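Local coordinates for Tll1590 protein (Thermosynechococcus elongatus, PDB 6LDQ), which is a glycosyltransferase-family protein whose modelled chain forms a single Rossmann-like domain of the glycosyl transferase 4-like family, in the GT-B clan, at residues R34-G37 with E38-A42; T79-R83 with E84-E88; A179-R182 with R183-K187. All blocks are in the same frame, centred on the assembly; numbering follows the deposited sequence.

Contact 1. Residues R34-G37 with E38-A42; sequences RQLG and EALAA
The guanidinium of Arg34 carries the carboxylate of Glu38 over one of its faces, and the two flat groups are turned almost perpendicular, their planes 89° apart. Glu38 OE1 stands 3.4 Å above the guanidinium plane, displaced toward its rim, while Glu38 OE2 makes the salt bridge to Arg34 NE at a modelled 2.5 Å. That distance is short and its exact value doubtful; as modelled, OE2 lies above the plane and off the N-H direction, so charge probably contributes more than a directed bond. Both chains bend to meet. Arg34 sends CG away from its own amide nitrogen (chi1 -157°) and then folds at chi2, which carries the guanidinium along the helix; Glu38 bends at its own chi2 to reach back one turn. His64, in a loop, touches both side chains and lies beside this outward corner.

The inward face of the same helix is apolar. Leu36 and Leu40 meet one turn apart, CG of Leu36 packing against CD1 of Leu40 at 3.6 Å, and both lie on Leu10 of strand 8-11. Ile203 and Tyr211 of helix 200-216 also touch Leu36 and Leu40 respectively.

The helical backbone beneath is held by i to i+4 bonds. Leu40 N donates to Leu36 O at 2.7 Å, and Ala39 N and Ala41 N donate likewise to Gln35 O and Gly37 O. The bond from Glu38 N to Arg34 O, by contrast, is weak at 3.4 Å. A polar pair on one side and a buried leucine pair on the other make this an amphipathic alpha helix, here one packed against the mostly parallel sheet of a Rossmann-like domain.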
# COMPACT_ATOMS: atom_id res chain seq x y z
N ARG A 34 -6.58 -1.82 -6.85
CA ARG A 34 -7.81 -1.33 -7.46
C ARG A 34 -9.03 -2.09 -6.94
O ARG A 34 -10.04 -1.50 -6.57
CB ARG A 34 -7.73 -1.43 -8.98
CG ARG A 34 -8.67 -0.47 -9.69
CD ARG A 34 -9.76 -1.21 -10.45
NE ARG A 34 -10.89 -0.34 -10.78
CZ ARG A 34 -11.89 -0.69 -11.59
NH1 ARG A 34 -11.89 -1.90 -12.14
NH2 ARG A 34 -12.87 0.16 -11.85
N GLN A 35 -8.94 -3.42 -6.91
CA GLN A 35 -10.10 -4.19 -6.48
C GLN A 35 -10.31 -4.07 -4.98
O GLN A 35 -11.45 -3.92 -4.53
CB GLN A 35 -9.95 -5.64 -6.91
CG GLN A 35 -10.02 -5.81 -8.43
CD GLN A 35 -10.38 -7.22 -8.84
OE1 GLN A 35 -11.56 -7.59 -8.87
NE2 GLN A 35 -9.37 -8.03 -9.14
N LEU A 36 -9.23 -4.10 -4.20
CA LEU A 36 -9.36 -3.96 -2.76
C LEU A 36 -10.06 -2.66 -2.37
O LEU A 36 -11.07 -2.68 -1.66
CB LEU A 36 -7.98 -4.05 -2.10
CG LEU A 36 -7.92 -3.90 -0.58
CD1 LEU A 36 -8.59 -5.10 0.13
CD2 LEU A 36 -6.50 -3.71 -0.11
N GLY A 37 -9.56 -1.52 -2.87
CA GLY A 37 -10.10 -0.24 -2.44
C GLY A 37 -11.57 -0.06 -2.78
O GLY A 37 -12.33 0.54 -2.00
N GLU A 38 -12.00 -0.58 -3.93
CA GLU A 38 -13.42 -0.51 -4.30
C GLU A 38 -14.28 -1.37 -3.38
O GLU A 38 -15.36 -0.93 -2.95
CB GLU A 38 -13.60 -0.95 -5.75
CG GLU A 38 -13.35 0.18 -6.77
CD GLU A 38 -12.79 -0.32 -8.08
OE1 GLU A 38 -12.93 -1.53 -8.36
OE2 GLU A 38 -12.21 0.50 -8.84
N ALA A 39 -13.84 -2.58 -3.06
CA ALA A 39 -14.59 -3.38 -2.10
C ALA A 39 -14.54 -2.74 -0.72
O ALA A 39 -15.55 -2.71 -0.01
CB ALA A 39 -14.05 -4.82 -2.06
N LEU A 40 -13.39 -2.18 -0.33
CA LEU A 40 -13.31 -1.49 0.95
C LEU A 40 -14.32 -0.35 1.03
O LEU A 40 -15.03 -0.21 2.03
CB LEU A 40 -11.90 -0.94 1.16
CG LEU A 40 -10.83 -1.94 1.63
CD1 LEU A 40 -9.45 -1.34 1.46
CD2 LEU A 40 -11.09 -2.33 3.07
N ALA A 41 -14.41 0.46 -0.02
CA ALA A 41 -15.32 1.60 -0.03
C ALA A 41 -16.78 1.16 -0.01
O ALA A 41 -17.62 1.83 0.61
CB ALA A 41 -15.07 2.47 -1.25
N ALA A 42 -17.09 0.04 -0.67
CA ALA A 42 -18.41 -0.58 -0.54
C ALA A 42 -18.78 -0.84 0.92
O ALA A 42 -19.94 -0.66 1.31
CB ALA A 42 -18.45 -1.89 -1.34

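Contact 2. Residues T79-R83 with E84-E88; sequences TYIPR and EKLFE
From Pro82 to Leu86 the backbone coils through two overlapping beta turns: Lys85 N donates to Pro82 O at 2.9 Å, and Leu86 N to Arg83 O at 3.1 Å. Both bonds span three residues, as in a 3-10 turn, and the first turn, with Arg83 and Glu84 at its corners, is of type I. In each, the donor sits above the plane of the accepting carbonyl, the price of so tight a coil. The turns follow the extended residues Thr79 to Pro82 in the connection between strand 68-73 and helix 90-104.

The apolar contact is made by Ile81. Its CG2 branch, placed opposite the backbone nitrogen while CG1 takes the position beside it (chi1 -63°), fits between two neighbours: it meets CD2 of Leu86 at 3.6 Å and crosses CB of Lys85 nearly at a right angle. Leu86 is buried, touched also by Leu115 of helix 113-126 and by Arg52 of strand 47-52, whereas the chain of Lys85 turns off beyond CB.

Glu84 folds back at chi2 (-95°) across the proline ring, bringing OE1 to 3.4 Å from CB of Pro82. Its OE2 touches CG of Arg83, the two chains crossing at about a right angle, yet the opposite charges stop short of a salt bridge: OE2 is 4.5 Å from Arg83 NE and lies off the plane of the group, so only their charges are near. Arg83 instead runs extended, with NH1 making a weak hydrogen bond to Tyr113 OH.

Where an alpha helix would have joined Arg83 O directly to Phe87 N, the two atoms stand 4.4 Å apart, and a water closes the gap, donating to Arg83 O at 2.8 Å and accepting from Phe87 N at 3.1 Å.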
# COMPACT_ATOMS: atom_id res chain seq x y z
N THR A 79 5.67 6.71 -19.03
CA THR A 79 5.71 5.51 -19.86
C THR A 79 5.58 4.31 -18.93
O THR A 79 5.72 4.43 -17.71
CB THR A 79 7.01 5.46 -20.68
OG1 THR A 79 6.91 4.42 -21.67
CG2 THR A 79 8.21 5.19 -19.77
N TYR A 80 5.32 3.14 -19.52
CA TYR A 80 5.30 1.91 -18.74
C TYR A 80 6.71 1.50 -18.34
O TYR A 80 7.57 1.25 -19.20
CB TYR A 80 4.63 0.77 -19.50
CG TYR A 80 4.64 -0.49 -18.67
CD1 TYR A 80 3.70 -0.70 -17.67
CD2 TYR A 80 5.63 -1.46 -18.85
CE1 TYR A 80 3.72 -1.82 -16.89
CE2 TYR A 80 5.67 -2.59 -18.07
CZ TYR A 80 4.71 -2.77 -17.10
OH TYR A 80 4.74 -3.90 -16.32
N ILE A 81 6.95 1.42 -17.04
CA ILE A 81 8.23 0.99 -16.49
C ILE A 81 7.99 -0.28 -15.68
O ILE A 81 7.12 -0.29 -14.81
CB ILE A 81 8.87 2.08 -15.61
CG1 ILE A 81 9.19 3.32 -16.45
CG2 ILE A 81 10.12 1.56 -14.94
CD1 ILE A 81 9.49 4.55 -15.64
N PRO A 82 8.70 -1.37 -15.95
CA PRO A 82 8.50 -2.59 -15.17
C PRO A 82 9.05 -2.44 -13.76
O PRO A 82 9.85 -1.55 -13.47
CB PRO A 82 9.26 -3.65 -15.97
CG PRO A 82 10.34 -2.89 -16.67
CD PRO A 82 9.77 -1.51 -16.96
N ARG A 83 8.59 -3.33 -12.88
CA ARG A 83 8.90 -3.23 -11.46
C ARG A 83 10.40 -3.21 -11.20
O ARG A 83 10.88 -2.49 -10.31
CB ARG A 83 8.23 -4.38 -10.69
CG ARG A 83 8.66 -5.79 -11.09
CD ARG A 83 8.23 -6.81 -10.05
NE ARG A 83 8.42 -8.19 -10.49
CZ ARG A 83 9.37 -8.99 -10.02
NH1 ARG A 83 10.20 -8.53 -9.09
NH2 ARG A 83 9.48 -10.24 -10.46
N GLU A 84 11.17 -3.97 -11.98
CA GLU A 84 12.62 -4.05 -11.79
C GLU A 84 13.36 -2.77 -12.16
O GLU A 84 14.58 -2.69 -11.94
CB GLU A 84 13.18 -5.24 -12.59
CG GLU A 84 12.95 -5.13 -14.09
CD GLU A 84 11.70 -5.84 -14.58
OE1 GLU A 84 11.63 -6.09 -15.80
OE2 GLU A 84 10.79 -6.14 -13.77
N LYS A 85 12.68 -1.77 -12.70
CA LYS A 85 13.27 -0.46 -12.99
C LYS A 85 12.57 0.67 -12.25
O LYS A 85 12.82 1.84 -12.55
CB LYS A 85 13.25 -0.18 -14.49
CG LYS A 85 14.25 -0.99 -15.31
CD LYS A 85 15.66 -0.46 -15.14
CE LYS A 85 16.69 -1.52 -15.50
NZ LYS A 85 17.17 -1.34 -16.89
N LEU A 86 11.69 0.36 -11.29
CA LEU A 86 10.89 1.40 -10.67
C LEU A 86 11.59 2.05 -9.48
O LEU A 86 11.28 3.21 -9.17
CB LEU A 86 9.53 0.84 -10.22
CG LEU A 86 8.48 0.86 -11.33
CD1 LEU A 86 7.12 0.39 -10.82
CD2 LEU A 86 8.36 2.27 -11.93
N PHE A 87 12.51 1.34 -8.80
CA PHE A 87 13.07 1.86 -7.55
C PHE A 87 13.56 3.31 -7.67
O PHE A 87 13.39 4.12 -6.75
CB PHE A 87 14.21 0.96 -7.06
CG PHE A 87 14.69 1.33 -5.69
CD1 PHE A 87 13.92 1.03 -4.58
CD2 PHE A 87 15.87 2.02 -5.52
CE1 PHE A 87 14.36 1.40 -3.32
CE2 PHE A 87 16.30 2.39 -4.27
CZ PHE A 87 15.55 2.08 -3.17
N GLU A 88 14.20 3.65 -8.80
CA GLU A 88 14.79 4.99 -8.90
C GLU A 88 13.75 6.09 -9.08
O GLU A 88 14.13 7.27 -9.05
CB GLU A 88 15.80 5.05 -10.05
CG GLU A 88 15.21 5.21 -11.46
CD GLU A 88 16.25 5.03 -12.56
OE1 GLU A 88 17.46 5.01 -12.24
OE2 GLU A 88 15.87 4.90 -13.75
O HOH W 1 13.25 -1.65 -8.99

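Contact 3. Residues A179-R182 with R183-K187; sequences AYLR and RWVSK
Leu181 O receives two backbone donors, Val185 N and Ser186 N, each at 2.9 Å and from opposite faces of the carbonyl plane, so the helix widens here from an alpha turn into a pi-type one. One residue earlier, Trp184 N still reaches Tyr180 O in the ordinary i to i+4 manner.

Tyr180 and Trp184 form the aromatic corner. The tyrosine ring and the five-membered ring of the indole are near parallel, planes 25° apart, yet offset, with centroids 5.2 Å apart and little overlap. Contact is made by the two CD1 atoms at 3.4 Å. Val185 CG2 meets Tyr180 CE2 on another side of that ring and also packs on Leu181, whose CD2 comes to 3.7 Å from Val185 CB. Leu164 of helix 153-166 touches both Leu181 and Val185, so Leu181 and Val185 are buried there.

Polar grips close the other side. Arg182 bends at chi2 (48°), which curls the guanidinium back beside the following loop: NH1 donates within its own plane to Ser186 O at 2.8 Å and also to Ala188 O, NH2 binds Gly189 O, and NE is held in a salt bridge by Glu178. Several partners thus fix the rotation of the group. Ser186 OG, for its part, bonds to Ala188 N. Lys187 doubles back as well, its NZ donating to Arg182 O at 2.9 Å, where a positive charge is probably welcome among the carbonyls of the last turn.

A pi-type turn, with arginine and lysine side chains donating to nearby backbone carbonyls, is found near the C-terminal end of helix 175-185, which leads toward strand 191-193 in a beta-alpha-beta unit of the Rossmann-like fold.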
# COMPACT_ATOMS: atom_id res chain seq x y z
N ALA A 179 6.18 -18.56 4.42
CA ALA A 179 7.32 -19.43 4.68
C ALA A 179 8.58 -18.84 4.06
O ALA A 179 9.65 -18.83 4.68
CB ALA A 179 7.05 -20.83 4.13
N TYR A 180 8.46 -18.32 2.84
CA TYR A 180 9.61 -17.70 2.18
C TYR A 180 10.12 -16.51 2.97
O TYR A 180 11.33 -16.38 3.20
CB TYR A 180 9.25 -17.27 0.76
CG TYR A 180 10.24 -16.27 0.20
CD1 TYR A 180 11.45 -16.70 -0.33
CD2 TYR A 180 9.99 -14.90 0.23
CE1 TYR A 180 12.39 -15.80 -0.82
CE2 TYR A 180 10.92 -13.99 -0.26
CZ TYR A 180 12.12 -14.44 -0.79
OH TYR A 180 13.04 -13.53 -1.29
N LEU A 181 9.21 -15.62 3.37
CA LEU A 181 9.60 -14.43 4.12
C LEU A 181 10.40 -14.81 5.36
O LEU A 181 11.46 -14.24 5.64
CB LEU A 181 8.35 -13.63 4.52
CG LEU A 181 7.98 -12.32 3.80
CD1 LEU A 181 6.72 -11.74 4.43
CD2 LEU A 181 9.11 -11.29 3.82
N ARG A 182 9.90 -15.79 6.12
CA ARG A 182 10.56 -16.13 7.37
C ARG A 182 11.86 -16.88 7.13
O ARG A 182 12.77 -16.80 7.96
CB ARG A 182 9.61 -16.94 8.27
CG ARG A 182 8.74 -16.08 9.19
CD ARG A 182 8.07 -14.92 8.42
NE ARG A 182 7.13 -14.18 9.26
CZ ARG A 182 7.35 -12.96 9.76
NH1 ARG A 182 8.48 -12.31 9.49
NH2 ARG A 182 6.44 -12.39 10.53
N ARG A 183 11.97 -17.58 6.00
CA ARG A 183 13.18 -18.34 5.69
C ARG A 183 14.27 -17.44 5.14
O ARG A 183 15.44 -17.55 5.54
CB ARG A 183 12.87 -19.44 4.68
CG ARG A 183 13.94 -20.55 4.51
CD ARG A 183 13.34 -21.72 3.72
NE ARG A 183 12.24 -21.25 2.87
CZ ARG A 183 11.96 -21.69 1.64
NH1 ARG A 183 12.68 -22.66 1.08
NH2 ARG A 183 10.94 -21.15 0.99
N TRP A 184 13.91 -16.54 4.23
CA TRP A 184 14.91 -15.86 3.42
C TRP A 184 15.03 -14.38 3.71
O TRP A 184 16.07 -13.80 3.39
CB TRP A 184 14.59 -16.06 1.93
CG TRP A 184 14.76 -17.47 1.49
CD1 TRP A 184 13.79 -18.42 1.37
CD2 TRP A 184 16.00 -18.11 1.12
NE1 TRP A 184 14.34 -19.60 0.94
CE2 TRP A 184 15.69 -19.44 0.78
CE3 TRP A 184 17.32 -17.68 1.04
CZ2 TRP A 184 16.66 -20.35 0.37
CZ3 TRP A 184 18.29 -18.58 0.63
CH2 TRP A 184 17.95 -19.90 0.30
N VAL A 185 14.02 -13.75 4.30
CA VAL A 185 14.05 -12.31 4.50
C VAL A 185 14.24 -11.98 5.98
O VAL A 185 15.28 -11.47 6.37
CB VAL A 185 12.78 -11.64 3.93
CG1 VAL A 185 12.79 -10.13 4.21
CG2 VAL A 185 12.65 -11.91 2.45
N SER A 186 13.23 -12.25 6.81
CA SER A 186 13.36 -11.88 8.21
C SER A 186 12.22 -12.51 9.00
O SER A 186 11.11 -12.65 8.49
CB SER A 186 13.35 -10.36 8.39
OG SER A 186 13.32 -10.01 9.76
N LYS A 187 12.50 -12.84 10.26
CA LYS A 187 11.49 -13.32 11.20
C LYS A 187 10.78 -12.19 11.93
O LYS A 187 9.85 -12.46 12.72
CB LYS A 187 12.12 -14.26 12.24
CG LYS A 187 12.88 -15.45 11.66
CD LYS A 187 12.21 -16.75 12.04
CE LYS A 187 12.43 -17.82 10.99
NZ LYS A 187 13.83 -17.85 10.46

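In the fold
Along the chain the three contacts come in series, and all belong to one Rossmann-like domain of a GT-B clan protein, whose mostly parallel sheet runs 61-63, 68-73, 47-52, 8-11, 108-112, 130-134, 169-172, 191-193. Contact 1 lies on helix 32-42, which connects the neighbouring strands 8-11 and 47-52; contact 2 occupies the loop from strand 68-73 to helix 90-104; contact 3 spans the end of helix 175-185 and the start of the loop to strand 191-193. Centre to centre, contact 2 is about 25 Å from each of the others, and contacts 1 and 3 are about 29 Å apart. None touches another. Each is local to its own part of the chain, and the shared sheet brings those parts into one domain.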